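Local coordinates for protein D-alanyl-D-alanine carboxypeptidase DacD (Escherichia coli, PDB 5FSR) that removes the terminal D-alanine from peptidoglycan precursor peptides, acting as a serine-type D-alanyl-D-alanine carboxypeptidase that helps maintain cell shape, at residues I35-W40 / A257-A262. Residues are numbered along the deposited sequence; the frame is centred on the assembly and turned at random.
Sequences IHAGSW and AVVMGA
Ser39 and Met260 form an antiparallel hydrogen-bonded pair: Ser39 N donates to Met260 O at 2.9 Å, in the carbonyl plane, and Met260 N returns a bond to Ser39 O, also 2.9 Å, where the donor lies tilted 32° from the plane of the Ser39 carbonyl. Gly38 and Ser39 together face Met260, which defines a classic beta bulge, and Gly38 N adds a weak bond to Gly261 O (3.3 Å). The next pair, Trp40 with Val259, is non-hydrogen-bonded; beside it, Trp40 CA makes a CH...O contact with Val258 O at 3.3 Å. On the Trp40-Val259 face, Val259 CG1, placed anti to the backbone N (chi1 172°), reaches Ala37 CB at 3.8 Å. The Trp40 indole leads away from segment 257-262, and Ile35 CB sits 3.5 Å above its ring centre. Asn55 holds the bulged residues, ND2 bonding Gly38 O and O pairing with Ser39 OG. Gly261, whose positive phi (80°) suits glycine, forms with Ala262 a G1 bulge opposite Phe242, and Asn243 OD1 takes Gly261 N. The contact thus joins strand 39-44 and the loop leading into it to strand 253-262, the middle strand of the five-stranded antiparallel sheet, with helix 265-282 packing against Ile35 and Ala262, and helix 182-193 against Ser39 and Met260.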
loop_
_atom_site.group_PDB
_atom_site.type_symbol
_atom_site.label_atom_id
_atom_site.label_comp_id
_atom_site.label_asym_id
_atom_site.label_seq_id
_atom_site.Cartn_x
_atom_site.Cartn_y
_atom_site.Cartn_z
ATOM N N ILE A 35 15.843 -9.685 -9.920
ATOM C CA ILE A 35 14.373 -9.544 -9.970
ATOM C C ILE A 35 13.951 -9.403 -11.416
ATOM O O ILE A 35 14.364 -8.453 -12.095
ATOM C CB ILE A 35 13.900 -8.327 -9.153
ATOM C CG1 ILE A 35 14.328 -8.467 -7.678
ATOM C CG2 ILE A 35 12.384 -8.147 -9.244
ATOM C CD1 ILE A 35 13.706 -9.623 -6.913
ATOM N N HIS A 36 13.138 -10.356 -11.876
ATOM C CA HIS A 36 12.590 -10.330 -13.232
ATOM C C HIS A 36 11.313 -9.493 -13.263
ATOM O O HIS A 36 10.208 -10.015 -13.089
ATOM C CB HIS A 36 12.305 -11.749 -13.735
ATOM C CG HIS A 36 13.465 -12.672 -13.599
ATOM N ND1 HIS A 36 14.604 -12.559 -14.369
ATOM C CD2 HIS A 36 13.674 -13.719 -12.768
ATOM C CE1 HIS A 36 15.460 -13.505 -14.027
ATOM N NE2 HIS A 36 14.921 -14.221 -13.056
ATOM N N ALA A 37 11.476 -8.185 -13.453
ATOM C CA ALA A 37 10.333 -7.243 -13.656
ATOM C C ALA A 37 10.827 -5.874 -14.105
ATOM O O ALA A 37 12.009 -5.583 -14.070
ATOM C CB ALA A 37 9.496 -7.105 -12.395
ATOM N N GLY A 38 9.910 -5.037 -14.552
ATOM C CA GLY A 38 10.244 -3.671 -14.913
ATOM C C GLY A 38 10.783 -2.862 -13.730
ATOM O O GLY A 38 11.769 -2.182 -13.863
ATOM N N SER A 39 10.122 -2.954 -12.584
ATOM C CA SER A 39 10.380 -2.129 -11.418
ATOM C C SER A 39 10.003 -2.863 -10.157
ATOM O O SER A 39 9.162 -3.770 -10.200
ATOM C CB SER A 39 9.559 -0.859 -11.496
ATOM O OG SER A 39 9.926 -0.151 -12.656
ATOM N N TRP A 40 10.650 -2.493 -9.038
ATOM C CA TRP A 40 10.345 -3.090 -7.723
ATOM C C TRP A 40 10.819 -2.263 -6.516
ATOM O O TRP A 40 11.772 -1.491 -6.595
ATOM C CB TRP A 40 10.823 -4.535 -7.621
ATOM C CG TRP A 40 12.334 -4.716 -7.662
ATOM C CD1 TRP A 40 13.152 -4.923 -6.595
ATOM C CD2 TRP A 40 13.187 -4.695 -8.826
ATOM N NE1 TRP A 40 14.453 -5.044 -7.018
ATOM C CE2 TRP A 40 14.504 -4.909 -8.377
ATOM C CE3 TRP A 40 12.962 -4.516 -10.202
ATOM C CZ2 TRP A 40 15.597 -4.958 -9.251
ATOM C CZ3 TRP A 40 14.056 -4.564 -11.087
ATOM C CH2 TRP A 40 15.359 -4.781 -10.601
ATOM N N ALA A 257 6.018 -5.382 -0.526
ATOM C CA ALA A 257 6.628 -5.624 -1.823
ATOM C C ALA A 257 5.758 -5.115 -2.984
ATOM O O ALA A 257 4.625 -5.556 -3.147
ATOM C CB ALA A 257 6.870 -7.099 -1.987
ATOM N N VAL A 258 6.280 -4.164 -3.764
ATOM C CA VAL A 258 5.667 -3.729 -5.011
ATOM C C VAL A 258 6.460 -4.344 -6.138
ATOM O O VAL A 258 7.706 -4.233 -6.150
ATOM C CB VAL A 258 5.671 -2.200 -5.168
ATOM C CG1 VAL A 258 5.148 -1.784 -6.534
ATOM C CG2 VAL A 258 4.814 -1.544 -4.103
ATOM N N VAL A 259 5.767 -5.014 -7.066
ATOM C CA VAL A 259 6.391 -5.502 -8.289
ATOM C C VAL A 259 5.622 -4.910 -9.462
ATOM O O VAL A 259 4.413 -4.841 -9.412
ATOM C CB VAL A 259 6.396 -7.043 -8.340
ATOM C CG1 VAL A 259 6.878 -7.551 -9.707
ATOM C CG2 VAL A 259 7.265 -7.620 -7.221
ATOM N N MET A 260 6.320 -4.477 -10.512
ATOM C CA MET A 260 5.686 -3.888 -11.691
ATOM C C MET A 260 6.373 -4.292 -12.999
ATOM O O MET A 260 7.596 -4.195 -13.134
ATOM C CB MET A 260 5.693 -2.377 -11.592
ATOM C CG MET A 260 4.877 -1.857 -10.428
ATOM S SD MET A 260 4.609 -0.084 -10.539
ATOM C CE MET A 260 3.016 -0.122 -11.366
ATOM N N GLY A 261 5.567 -4.734 -13.965
ATOM C CA GLY A 261 6.071 -5.141 -15.268
ATOM C C GLY A 261 6.671 -6.529 -15.324
ATOM O O GLY A 261 7.543 -6.768 -16.153
ATOM N N ALA A 262 6.213 -7.449 -14.473
ATOM C CA ALA A 262 6.647 -8.856 -14.549
ATOM C C ALA A 262 6.075 -9.506 -15.816
ATOM O O ALA A 262 5.013 -9.079 -16.282
ATOM C CB ALA A 262 6.226 -9.624 -13.299
#